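Local coordinates for protein flavodoxin (Streptococcus pneumoniae serotype 4, PDB 5LJL) that binds FMN and probably serves as a low-potential electron donor to redox enzymes, at residues A[3-8]-A[25-30]; A[30-35]-A[142-147]; A[63-68]-A[103-108]; A[74-79]-A[107-112]. All coordinates share one frame; numbering follows the deposited sequence.

Contact 1 of 4, residues A[3-8]-A[25-30]; sequences ALAKIV and DKLRDL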
loop_
_atom_site.group_PDB
_atom_site.type_symbol
_atom_site.label_atom_id
_atom_site.label_comp_id
_atom_site.label_asym_id
_atom_site.label_seq_id
_atom_site.Cartn_x
_atom_site.Cartn_y
_atom_site.Cartn_z
ATOM N N ALA A 3 11.748 6.970 11.040
ATOM C CA ALA A 3 10.483 6.333 11.465
ATOM C C ALA A 3 10.550 4.881 10.906
ATOM O O ALA A 3 11.498 4.568 10.183
ATOM C CB ALA A 3 9.298 7.111 10.895
ATOM N N LEU A 4 9.550 4.054 11.213
ATOM C CA LEU A 4 9.408 2.686 10.678
ATOM C C LEU A 4 8.160 2.595 9.749
ATOM O O LEU A 4 7.074 2.950 10.190
ATOM C CB LEU A 4 9.250 1.710 11.831
ATOM C CG LEU A 4 8.961 0.245 11.388
ATOM C CD1 LEU A 4 10.018 -0.189 10.434
ATOM C CD2 LEU A 4 8.800 -0.702 12.588
ATOM N N ALA A 5 8.353 2.274 8.468
ATOM C CA ALA A 5 7.258 2.057 7.502
ATOM C C ALA A 5 7.189 0.532 7.205
ATOM O O ALA A 5 8.232 -0.097 6.977
ATOM C CB ALA A 5 7.519 2.815 6.250
ATOM N N LYS A 6 5.973 -0.052 7.225
ATOM C CA LYS A 6 5.721 -1.478 6.821
ATOM C C LYS A 6 4.878 -1.423 5.556
ATOM O O LYS A 6 3.809 -0.787 5.565
ATOM C CB LYS A 6 5.076 -2.245 7.944
ATOM C CG LYS A 6 6.034 -2.623 9.079
ATOM C CD LYS A 6 5.287 -3.353 10.193
ATOM C CE LYS A 6 6.125 -3.895 11.348
ATOM N NZ LYS A 6 7.102 -4.859 10.883
ATOM N N ILE A 7 5.430 -1.929 4.467
ATOM C CA ILE A 7 4.740 -2.011 3.177
ATOM C C ILE A 7 4.350 -3.465 2.935
ATOM O O ILE A 7 5.240 -4.376 2.975
ATOM C CB ILE A 7 5.667 -1.479 2.028
ATOM C CG1 ILE A 7 6.094 -0.030 2.265
ATOM C CG2 ILE A 7 5.046 -1.666 0.631
ATOM C CD1 ILE A 7 7.137 0.476 1.261
ATOM N N VAL A 8 3.067 -3.716 2.710
ATOM C CA VAL A 8 2.576 -5.084 2.453
ATOM C C VAL A 8 2.029 -5.105 1.057
ATOM O O VAL A 8 1.180 -4.254 0.718
ATOM C CB VAL A 8 1.546 -5.504 3.508
ATOM C CG1 VAL A 8 1.054 -6.931 3.224
ATOM C CG2 VAL A 8 2.153 -5.370 4.893
ATOM N N ASP A 25 12.103 2.245 -1.672
ATOM C CA ASP A 25 13.421 2.805 -1.966
ATOM C C ASP A 25 13.470 4.298 -1.666
ATOM O O ASP A 25 14.498 4.788 -1.092
ATOM C CB ASP A 25 13.863 2.448 -3.356
ATOM C CG ASP A 25 14.228 0.970 -3.484
ATOM O OD1 ASP A 25 14.366 0.277 -2.432
ATOM O OD2 ASP A 25 14.372 0.564 -4.630
ATOM N N LYS A 26 12.398 5.038 -1.971
ATOM C CA LYS A 26 12.423 6.493 -1.674
ATOM C C LYS A 26 12.402 6.663 -0.136
ATOM O O LYS A 26 13.145 7.464 0.430
ATOM C CB LYS A 26 11.326 7.239 -2.427
ATOM C CG LYS A 26 11.148 8.719 -2.040
ATOM C CD LYS A 26 12.378 9.539 -2.311
ATOM C CE LYS A 26 12.610 9.703 -3.847
ATOM N NZ LYS A 26 13.744 10.642 -4.176
ATOM N N LEU A 27 11.534 5.926 0.567
ATOM C CA LEU A 27 11.490 6.003 2.030
ATOM C C LEU A 27 12.836 5.686 2.708
ATOM O O LEU A 27 13.211 6.390 3.670
ATOM C CB LEU A 27 10.351 5.199 2.639
ATOM C CG LEU A 27 8.926 5.619 2.337
ATOM C CD1 LEU A 27 7.907 4.589 2.916
ATOM C CD2 LEU A 27 8.610 7.010 2.864
ATOM N N ARG A 28 13.534 4.680 2.182
ATOM C CA ARG A 28 14.876 4.373 2.705
ATOM C C ARG A 28 15.847 5.518 2.449
ATOM O O ARG A 28 16.546 5.936 3.363
ATOM C CB ARG A 28 15.405 3.050 2.153
ATOM C CG ARG A 28 14.657 1.857 2.692
ATOM C CD ARG A 28 15.146 0.557 2.050
ATOM N NE ARG A 28 14.553 -0.622 2.665
ATOM C CZ ARG A 28 13.982 -1.628 2.008
ATOM N NH1 ARG A 28 13.917 -1.646 0.687
ATOM N NH2 ARG A 28 13.459 -2.640 2.716
ATOM N N ASP A 29 15.789 6.089 1.262
ATOM C CA ASP A 29 16.671 7.223 0.909
ATOM C C ASP A 29 16.403 8.413 1.794
ATOM O O ASP A 29 17.321 9.240 1.961
ATOM C CB ASP A 29 16.487 7.649 -0.548
ATOM C CG ASP A 29 17.158 6.690 -1.569
ATOM O OD1 ASP A 29 18.033 5.871 -1.155
ATOM O OD2 ASP A 29 16.834 6.830 -2.774
ATOM N N LEU A 30 15.164 8.559 2.301
ATOM C CA LEU A 30 14.788 9.634 3.266
ATOM C C LEU A 30 15.108 9.329 4.723
ATOM O O LEU A 30 14.874 10.124 5.636
ATOM C CB LEU A 30 13.323 10.026 3.075
ATOM C CG LEU A 30 12.972 10.576 1.683
ATOM C CD1 LEU A 30 11.457 10.759 1.485
ATOM C CD2 LEU A 30 13.655 11.908 1.361
#

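Contact 2 of 4, residues A[30-35]-A[142-147]; sequences LGLDVD and ELAAKV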
loop_
_atom_site.group_PDB
_atom_site.type_symbol
_atom_site.label_atom_id
_atom_site.label_comp_id
_atom_site.label_asym_id
_atom_site.label_seq_id
_atom_site.Cartn_x
_atom_site.Cartn_y
_atom_site.Cartn_z
ATOM N N LEU A 30 15.164 8.559 2.301
ATOM C CA LEU A 30 14.788 9.634 3.266
ATOM C C LEU A 30 15.108 9.329 4.723
ATOM O O LEU A 30 14.874 10.124 5.636
ATOM C CB LEU A 30 13.323 10.026 3.075
ATOM C CG LEU A 30 12.972 10.576 1.683
ATOM C CD1 LEU A 30 11.457 10.759 1.485
ATOM C CD2 LEU A 30 13.655 11.908 1.361
ATOM N N GLY A 31 15.680 8.173 4.947
ATOM C CA GLY A 31 16.089 7.822 6.301
ATOM C C GLY A 31 15.190 6.975 7.122
ATOM O O GLY A 31 15.480 6.743 8.301
ATOM N N LEU A 32 14.075 6.481 6.553
ATOM C CA LEU A 32 13.222 5.569 7.324
ATOM C C LEU A 32 13.779 4.112 7.283
ATOM O O LEU A 32 14.493 3.732 6.350
ATOM C CB LEU A 32 11.755 5.570 6.821
ATOM C CG LEU A 32 10.933 6.825 7.019
ATOM C CD1 LEU A 32 11.283 7.926 6.030
ATOM C CD2 LEU A 32 9.457 6.468 6.897
ATOM N N ASP A 33 13.413 3.352 8.316
ATOM C CA ASP A 33 13.554 1.909 8.285
ATOM C C ASP A 33 12.317 1.429 7.564
ATOM O O ASP A 33 11.229 1.889 7.898
ATOM C CB ASP A 33 13.553 1.317 9.682
ATOM C CG ASP A 33 14.874 1.495 10.381
ATOM O OD1 ASP A 33 14.931 1.218 11.587
ATOM O OD2 ASP A 33 15.838 1.884 9.701
ATOM N N VAL A 34 12.477 0.514 6.626
ATOM C CA VAL A 34 11.314 -0.026 5.914
ATOM C C VAL A 34 11.337 -1.539 5.784
ATOM O O VAL A 34 12.390 -2.128 5.430
ATOM C CB VAL A 34 10.822 0.817 4.699
ATOM C CG1 VAL A 34 11.557 2.130 4.460
ATOM C CG2 VAL A 34 10.244 0.077 3.484
ATOM N N ASP A 35 10.202 -2.143 6.117
ATOM C CA ASP A 35 9.963 -3.562 5.820
ATOM C C ASP A 35 9.064 -3.654 4.584
ATOM O O ASP A 35 8.077 -2.915 4.529
ATOM C CB ASP A 35 9.240 -4.210 6.992
ATOM C CG ASP A 35 10.028 -4.165 8.280
ATOM O OD1 ASP A 35 11.284 -4.180 8.224
ATOM O OD2 ASP A 35 9.390 -4.071 9.335
ATOM N N GLU A 142 5.623 12.777 0.797
ATOM C CA GLU A 142 4.569 13.362 1.624
ATOM C C GLU A 142 4.386 12.552 2.920
ATOM O O GLU A 142 4.273 13.122 3.980
ATOM C CB GLU A 142 3.263 13.532 0.829
ATOM C CG GLU A 142 2.149 14.124 1.683
ATOM C CD GLU A 142 0.912 14.510 0.944
ATOM O OE1 GLU A 142 0.768 14.041 -0.191
ATOM O OE2 GLU A 142 0.150 15.373 1.487
ATOM N N LEU A 143 4.389 11.214 2.841
ATOM C CA LEU A 143 4.356 10.421 4.077
ATOM C C LEU A 143 5.517 10.665 5.023
ATOM O O LEU A 143 5.344 10.768 6.257
ATOM C CB LEU A 143 4.300 8.923 3.697
ATOM C CG LEU A 143 3.057 8.419 2.943
ATOM C CD1 LEU A 143 3.196 6.909 2.737
ATOM C CD2 LEU A 143 1.754 8.765 3.647
ATOM N N ALA A 144 6.719 10.700 4.446
ATOM C CA ALA A 144 7.921 11.062 5.196
ATOM C C ALA A 144 7.741 12.449 5.865
ATOM O O ALA A 144 8.110 12.642 7.028
ATOM C CB ALA A 144 9.168 11.016 4.325
ATOM N N ALA A 145 7.239 13.431 5.142
ATOM C CA ALA A 145 7.055 14.763 5.712
ATOM C C ALA A 145 6.181 14.751 7.020
ATOM O O ALA A 145 6.366 15.580 7.915
ATOM C CB ALA A 145 6.451 15.700 4.681
ATOM N N LYS A 146 5.192 13.876 7.050
ATOM C CA LYS A 146 4.154 13.830 8.092
ATOM C C LYS A 146 4.573 13.006 9.294
ATOM O O LYS A 146 4.063 13.180 10.412
ATOM C CB LYS A 146 2.833 13.395 7.494
ATOM C CG LYS A 146 2.267 14.469 6.588
ATOM C CD LYS A 146 0.980 14.117 5.869
ATOM C CE LYS A 146 0.536 15.303 5.036
ATOM N NZ LYS A 146 -0.628 15.067 4.153
ATOM N N VAL A 147 5.483 12.075 9.040
ATOM C CA VAL A 147 6.287 11.398 10.018
ATOM C C VAL A 147 5.613 10.133 10.552
ATOM O O VAL A 147 6.143 9.029 10.344
ATOM C CB VAL A 147 6.886 12.376 11.043
ATOM C CG1 VAL A 147 7.324 11.686 12.312
ATOM C CG2 VAL A 147 8.002 13.150 10.360
#

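Contact 3 of 4, residues A[63-68]-A[103-108]; sequences GELPDE and VDDFDR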
loop_
_atom_site.group_PDB
_atom_site.type_symbol
_atom_site.label_atom_id
_atom_site.label_comp_id
_atom_site.label_asym_id
_atom_site.label_seq_id
_atom_site.Cartn_x
_atom_site.Cartn_y
_atom_site.Cartn_z
ATOM N N GLY A 63 -13.199 -6.493 -9.752
ATOM C CA GLY A 63 -13.029 -5.627 -8.603
ATOM C C GLY A 63 -12.883 -6.294 -7.255
ATOM O O GLY A 63 -13.218 -5.676 -6.254
ATOM N N GLU A 64 -12.420 -7.537 -7.243
ATOM C CA GLU A 64 -12.184 -8.224 -6.041
ATOM C C GLU A 64 -10.754 -7.953 -5.503
ATOM O O GLU A 64 -9.775 -7.522 -6.196
ATOM C CB GLU A 64 -12.467 -9.753 -6.158
ATOM C CG GLU A 64 -13.961 -10.112 -6.357
ATOM C CD GLU A 64 -14.151 -11.510 -6.928
ATOM O OE1 GLU A 64 -15.173 -11.752 -7.582
ATOM O OE2 GLU A 64 -13.274 -12.377 -6.716
ATOM N N LEU A 65 -10.636 -8.259 -4.226
ATOM C CA LEU A 65 -9.373 -8.334 -3.604
ATOM C C LEU A 65 -8.627 -9.573 -4.158
ATOM O O LEU A 65 -9.266 -10.571 -4.531
ATOM C CB LEU A 65 -9.590 -8.500 -2.102
ATOM C CG LEU A 65 -10.398 -7.432 -1.376
ATOM C CD1 LEU A 65 -10.531 -7.835 0.081
ATOM C CD2 LEU A 65 -9.710 -6.092 -1.511
ATOM N N PRO A 66 -7.290 -9.493 -4.289
ATOM C CA PRO A 66 -6.514 -10.713 -4.418
ATOM C C PRO A 66 -6.932 -11.774 -3.401
ATOM O O PRO A 66 -7.137 -11.483 -2.220
ATOM C CB PRO A 66 -5.094 -10.238 -4.161
ATOM C CG PRO A 66 -5.096 -8.789 -4.537
ATOM C CD PRO A 66 -6.425 -8.303 -4.127
ATOM N N ASP A 67 -7.021 -13.034 -3.886
ATOM C CA ASP A 67 -7.362 -14.131 -3.018
ATOM C C ASP A 67 -6.528 -14.101 -1.750
ATOM O O ASP A 67 -7.021 -14.247 -0.635
ATOM C CB ASP A 67 -7.122 -15.476 -3.737
ATOM C CG ASP A 67 -8.108 -15.740 -4.806
ATOM O OD1 ASP A 67 -7.847 -16.735 -5.601
ATOM O OD2 ASP A 67 -9.185 -15.039 -4.899
ATOM N N GLU A 68 -5.216 -13.916 -1.925
ATOM C CA GLU A 68 -4.277 -13.951 -0.825
ATOM C C GLU A 68 -4.408 -12.715 0.124
ATOM O O GLU A 68 -3.840 -12.710 1.230
ATOM C CB GLU A 68 -2.842 -14.065 -1.385
ATOM C CG GLU A 68 -2.366 -12.908 -2.271
ATOM C CD GLU A 68 -2.655 -13.043 -3.776
ATOM O OE1 GLU A 68 -3.588 -13.762 -4.134
ATOM O OE2 GLU A 68 -1.916 -12.442 -4.627
ATOM N N VAL A 103 -7.503 -0.968 -4.531
ATOM C CA VAL A 103 -6.827 0.208 -3.907
ATOM C C VAL A 103 -7.885 1.022 -3.126
ATOM O O VAL A 103 -7.695 1.341 -1.916
ATOM C CB VAL A 103 -6.038 1.084 -4.952
ATOM C CG1 VAL A 103 -5.572 2.397 -4.321
ATOM C CG2 VAL A 103 -4.924 0.304 -5.651
ATOM N N ASP A 104 -9.025 1.275 -3.765
ATOM C CA ASP A 104 -10.118 1.978 -3.133
ATOM C C ASP A 104 -10.638 1.203 -1.932
ATOM O O ASP A 104 -10.905 1.782 -0.863
ATOM C CB ASP A 104 -11.257 2.237 -4.127
ATOM C CG ASP A 104 -10.967 3.318 -5.075
ATOM O OD1 ASP A 104 -9.928 4.020 -4.993
ATOM O OD2 ASP A 104 -11.826 3.481 -5.974
ATOM N N ASP A 105 -10.781 -0.107 -2.068
ATOM C CA ASP A 105 -11.278 -0.930 -0.958
ATOM C C ASP A 105 -10.357 -0.925 0.262
ATOM O O ASP A 105 -10.822 -0.873 1.397
ATOM C CB ASP A 105 -11.490 -2.350 -1.435
ATOM C CG ASP A 105 -12.598 -2.469 -2.476
ATOM O OD1 ASP A 105 -13.402 -1.530 -2.654
ATOM O OD2 ASP A 105 -12.530 -3.492 -3.140
ATOM N N PHE A 106 -9.047 -0.956 0.013
ATOM C CA PHE A 106 -8.055 -0.898 1.119
ATOM C C PHE A 106 -7.994 0.505 1.719
ATOM O O PHE A 106 -7.762 0.643 2.949
ATOM C CB PHE A 106 -6.677 -1.412 0.696
ATOM C CG PHE A 106 -6.458 -2.856 0.989
ATOM C CD1 PHE A 106 -6.177 -3.240 2.294
ATOM C CD2 PHE A 106 -6.605 -3.839 0.041
ATOM C CE1 PHE A 106 -5.945 -4.591 2.601
ATOM C CE2 PHE A 106 -6.383 -5.175 0.327
ATOM C CZ PHE A 106 -6.055 -5.577 1.630
ATOM N N ASP A 107 -8.187 1.557 0.906
ATOM C CA ASP A 107 -8.295 2.927 1.465
ATOM C C ASP A 107 -9.424 2.939 2.516
ATOM O O ASP A 107 -9.242 3.417 3.654
ATOM C CB ASP A 107 -8.513 3.917 0.323
ATOM C CG ASP A 107 -8.574 5.346 0.773
ATOM O OD1 ASP A 107 -8.338 5.681 1.921
ATOM O OD2 ASP A 107 -8.812 6.159 -0.116
ATOM N N ARG A 108 -10.594 2.386 2.168
ATOM C CA ARG A 108 -11.751 2.402 3.074
ATOM C C ARG A 108 -11.553 1.588 4.323
ATOM O O ARG A 108 -11.922 2.032 5.419
ATOM C CB ARG A 108 -13.022 1.969 2.320
ATOM C CG ARG A 108 -13.427 2.942 1.244
ATOM C CD ARG A 108 -14.185 4.175 1.772
ATOM N NE ARG A 108 -14.890 4.886 0.655
ATOM C CZ ARG A 108 -16.090 5.505 0.704
ATOM N NH1 ARG A 108 -16.824 5.555 1.821
ATOM N NH2 ARG A 108 -16.577 6.072 -0.403
#

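Contact 4 of 4, residues A[74-79]-A[107-112]; sequences EDLADL and DRVFVS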
loop_
_atom_site.group_PDB
_atom_site.type_symbol
_atom_site.label_atom_id
_atom_site.label_comp_id
_atom_site.label_asym_id
_atom_site.label_seq_id
_atom_site.Cartn_x
_atom_site.Cartn_y
_atom_site.Cartn_z
ATOM N N GLU A 74 -9.407 -9.012 6.252
ATOM C CA GLU A 74 -10.246 -9.323 7.411
ATOM C C GLU A 74 -9.555 -8.984 8.699
ATOM O O GLU A 74 -10.177 -8.367 9.602
ATOM C CB GLU A 74 -10.695 -10.826 7.408
ATOM C CG GLU A 74 -11.644 -11.110 6.239
ATOM C CD GLU A 74 -11.938 -12.589 5.968
ATOM O OE1 GLU A 74 -11.515 -13.422 6.770
ATOM O OE2 GLU A 74 -12.563 -12.921 4.945
ATOM N N ASP A 75 -8.294 -9.415 8.798
ATOM C CA ASP A 75 -7.530 -9.116 9.976
ATOM C C ASP A 75 -7.322 -7.615 10.180
ATOM O O ASP A 75 -7.484 -7.102 11.327
ATOM C CB ASP A 75 -6.178 -9.858 10.003
ATOM C CG ASP A 75 -6.303 -11.381 10.069
ATOM O OD1 ASP A 75 -7.406 -11.892 10.394
ATOM O OD2 ASP A 75 -5.293 -12.064 9.711
ATOM N N LEU A 76 -7.000 -6.901 9.095
ATOM C CA LEU A 76 -6.819 -5.462 9.190
ATOM C C LEU A 76 -8.124 -4.717 9.631
ATOM O O LEU A 76 -8.066 -3.808 10.499
ATOM C CB LEU A 76 -6.298 -4.920 7.853
ATOM C CG LEU A 76 -6.155 -3.427 7.715
ATOM C CD1 LEU A 76 -5.171 -2.829 8.708
ATOM C CD2 LEU A 76 -5.753 -3.063 6.285
ATOM N N ALA A 77 -9.277 -5.180 9.097
ATOM C CA ALA A 77 -10.560 -4.501 9.381
ATOM C C ALA A 77 -10.875 -4.622 10.896
ATOM O O ALA A 77 -11.651 -3.859 11.458
ATOM C CB ALA A 77 -11.676 -5.150 8.569
ATOM N N ASP A 78 -10.324 -5.606 11.536
ATOM C CA ASP A 78 -10.613 -5.780 12.976
ATOM C C ASP A 78 -9.652 -5.042 13.867
ATOM O O ASP A 78 -9.763 -5.183 15.081
ATOM C CB ASP A 78 -10.583 -7.281 13.353
ATOM C CG ASP A 78 -11.378 -7.604 14.642
ATOM O OD1 ASP A 78 -12.381 -6.919 15.016
ATOM O OD2 ASP A 78 -10.970 -8.609 15.249
ATOM N N LEU A 79 -8.669 -4.301 13.319
ATOM C CA LEU A 79 -7.633 -3.613 14.162
ATOM C C LEU A 79 -8.010 -2.176 14.480
ATOM O O LEU A 79 -8.776 -1.571 13.734
ATOM C CB LEU A 79 -6.291 -3.526 13.414
ATOM C CG LEU A 79 -5.600 -4.838 13.062
ATOM C CD1 LEU A 79 -4.242 -4.591 12.366
ATOM C CD2 LEU A 79 -5.417 -5.697 14.317
ATOM N N ASP A 107 -8.187 1.557 0.906
ATOM C CA ASP A 107 -8.295 2.927 1.465
ATOM C C ASP A 107 -9.424 2.939 2.516
ATOM O O ASP A 107 -9.242 3.417 3.654
ATOM C CB ASP A 107 -8.513 3.917 0.323
ATOM C CG ASP A 107 -8.574 5.346 0.773
ATOM O OD1 ASP A 107 -8.338 5.681 1.921
ATOM O OD2 ASP A 107 -8.812 6.159 -0.116
ATOM N N ARG A 108 -10.594 2.386 2.168
ATOM C CA ARG A 108 -11.751 2.402 3.074
ATOM C C ARG A 108 -11.553 1.588 4.323
ATOM O O ARG A 108 -11.922 2.032 5.419
ATOM C CB ARG A 108 -13.022 1.969 2.320
ATOM C CG ARG A 108 -13.427 2.942 1.244
ATOM C CD ARG A 108 -14.185 4.175 1.772
ATOM N NE ARG A 108 -14.890 4.886 0.655
ATOM C CZ ARG A 108 -16.090 5.505 0.704
ATOM N NH1 ARG A 108 -16.824 5.555 1.821
ATOM N NH2 ARG A 108 -16.577 6.072 -0.403
ATOM N N VAL A 109 -10.968 0.404 4.205
ATOM C CA VAL A 109 -10.689 -0.391 5.370
ATOM C C VAL A 109 -9.718 0.297 6.320
ATOM O O VAL A 109 -9.917 0.265 7.572
ATOM C CB VAL A 109 -10.360 -1.880 5.036
ATOM C CG1 VAL A 109 -8.942 -2.046 4.613
ATOM C CG2 VAL A 109 -10.602 -2.741 6.278
ATOM N N PHE A 110 -8.679 0.961 5.780
ATOM C CA PHE A 110 -7.804 1.757 6.630
ATOM C C PHE A 110 -8.547 2.924 7.380
ATOM O O PHE A 110 -8.331 3.109 8.613
ATOM C CB PHE A 110 -6.628 2.319 5.854
ATOM C CG PHE A 110 -5.434 1.395 5.792
ATOM C CD1 PHE A 110 -4.732 1.050 6.941
ATOM C CD2 PHE A 110 -4.924 1.036 4.551
ATOM C CE1 PHE A 110 -3.589 0.286 6.856
ATOM C CE2 PHE A 110 -3.714 0.319 4.451
ATOM C CZ PHE A 110 -3.068 -0.079 5.615
ATOM N N VAL A 111 -9.431 3.589 6.678
ATOM C CA VAL A 111 -10.250 4.678 7.288
ATOM C C VAL A 111 -10.981 4.055 8.515
ATOM O O VAL A 111 -10.993 4.665 9.618
ATOM C CB VAL A 111 -11.304 5.234 6.373
ATOM C CG1 VAL A 111 -12.235 6.138 7.194
ATOM C CG2 VAL A 111 -10.714 6.045 5.246
ATOM N N SER A 112 -11.538 2.867 8.298
ATOM C CA SER A 112 -12.355 2.202 9.362
ATOM C C SER A 112 -11.573 1.878 10.633
ATOM O O SER A 112 -12.188 1.806 11.687
ATOM C CB SER A 112 -13.114 0.996 8.807
ATOM O OG SER A 112 -12.354 -0.221 8.725
HETATM O O HOH W 1 -13.432 -2.258 9.942
#

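Contact 1 of 4, residues A[3-8]-A[25-30]
Ile7 N forms a probable backbone hydrogen bond to Asp35 O that holds strand 4-9 beside strand 33-38, while the side chain of Ile7 turns to Leu27 on the helix connecting them. These three elements make the first beta-alpha-beta unit of the flavodoxin fold, and residues 3-8 and 25-30 meet where the last turn of helix 15-29 lies over the strand. The contact itself is small, buried and wholly apolar. Leu27 carries it from the helix: its CG stands beside the backbone N and anti to the carbonyl carbon (chi1 -65°), and from there the methyl CD1 reaches the strand. That methyl of Leu27, CD1, meets Ala5 CB at 3.8 Å. Its approach to Ile7 is looser, with Leu27 CD1 and Ile7 CD1 4.5 Å apart, so one branch of the leucine serves two strand positions whose side chains leave the same face of the sheet. The CA atoms of Ala5 and Leu27 are 8.0 Å apart, a gap filled mainly by the leucine side chain. Ile7 also touches Ala20, Val23 and Ala24 one and two turns before Leu27, and Leu27 rests on Val34 and on Ala140 of helix 130-146. Lys6 points to the other face of the sheet, where its NZ forms a salt bridge to Asp35 OD2, whereas Arg28, exposed itself, reaches over the edge strand, where its NH2 bonds to Val34 O. Arg28 NH1 makes a long ion pair with Asp25 OD1, 3.7 Å away at the guanidinium edge.

Contact 2 of 4, residues A[30-35]-A[142-147]
Leu30 and Leu32 close on Ala144 from either side of Gly31, the glycine of a Schellman motif that ends helix 15-29 and turns the chain into strand 33-38 of the flavodoxin sheet. The tight part centres on the single methyl of Ala144, which is buried and directed at the other segment. Leu30 CD1 comes to 3.7 Å from Ala144 CB, and Leu32 CD1 follows at 4.1 Å from the same CB, so two leucine branches share one alanine of helix 130-146. Leu32 already points at the helix from its CB, and with CG beside the backbone N (chi1 -68°) its CD1 ends at the alanine; its other neighbours include Ile52, Met2 and Ala3. Gly31 has phi 97°, a conformation that suits glycine and lets the chain turn between the two leucines. Looseness begins at the edges: Leu30 is largely exposed, as are Ala145 and Lys146 on the far side of the helix. Glu142 OE1 bonds to Ser119 OG and Lys146 NZ to Gly118 O, tying the helix to strand 116-125. One turn apart, Lys146 and Glu142 also pair with each other, Lys146 NZ meeting Glu142 OE2 at 2.8 Å from above the carboxylate plane, 37° out of it.

Contact 3 of 4, residues A[63-68]-A[103-108]
A partly buried, mainly apolar contact packs Leu65 against Phe106 and Asp105, where the loop leading into helix 67-77 passes helix 101-113 on one face of the flavodoxin sheet. Leu65 does most of the work from the loop. Its CB points past the helix, but with CG beside the backbone N and anti to the carbonyl carbon (chi1 -58°) the branch end bends in toward it. The Leu65 methyl CD2 lies 3.9 Å from Phe106 CE2 and meets the ring obliquely, touching the CD2-CE2 side. The same Leu65 CD2 is 4.1 Å from Asp105 CB, so it rests against two consecutive helix residues. Asp105 has a divided role: its CB joins this apolar patch while its carboxylate passes toward the loop backbone. There Asp105 OD2 and Gly63 O stand 3.9 Å apart, two oxygens that do not bond to each other. The loop follows strand 52-56; in flavodoxins that region commonly lines the FMN site. Phe106 ties the contact into the core, its ring lying against Met69, Phe72 and Leu76 of helix 67-77 and Val88 of strand 85-92, while Val103 of the same helix packs on strands 85-92 and 116-125.

Contact 4 of 4, residues A[74-79]-A[107-112]
Two helices draw close here, helix 67-77 at its last turn, with Ala77 CA and Val109 CA only 5.7 Å apart. The small side chain of Ala77 permits this approach, and the packing is tight: Ala77 CB lies 3.5 Å from Val109 CG2, nearer than usual van der Waals contact. The other methyl of Val109 serves Leu76, whose CD2 comes to 3.7 Å from Val109 CG1. Leu76 holds its CG anti to the backbone N (chi1 175°), extending the side chain across the gap to Phe110. Its CD2 methyl sits over one face of that ring in a CH-pi contact, 4.1 Å from the centroid and 12° off the ring normal, while CD1 lies toward the CE1 corner. Helices 67-77 and 101-113 are neighbours on one face of the parallel sheet of this flavodoxin-like fold, and Phe110 runs inward between helix and sheet: it stacks with Tyr86 and touches Ala53, Val55 and Val88. Leu76 in turn is backed by Ala44, Phe47 and Leu81. At the exposed rim the chemistry becomes polar. Ser112 OG donates to Val109 O one turn back at 2.7 Å, with a C=O...OG angle of 124°. A water joins the helices at this rim, donating to Ala77 O at 2.8 Å and to Ser112 OG at 2.6 Å, so the hydroxyl of Ser112 accepts from the water and donates to its own helix.

Contacts 1 and 2 share Leu30 and use neighbouring strands, 4-9 in contact 1 and 33-38 in contact 2, their centres 5 Å apart. Contact 1 is buried within one beta-alpha-beta unit; contact 2 brings in the C-terminal helix across more than a hundred residues and grades into surface. Contact 4 joins helices 67-77 and 101-113 themselves, contact 3 the loop leading into helix 67-77 with helix 101-113; Phe106 packs on Leu76 between them. Both lie about 21 to 24 Å from the first pair, centre to centre. Aliphatic methyls dominate contacts 1 and 2, whereas phenylalanine rings enter 3 and 4. Contact 4 alone adds a water bridge; contact 3, partly buried, sets the Asp105 carboxylate beside a loop carbonyl without bonding it.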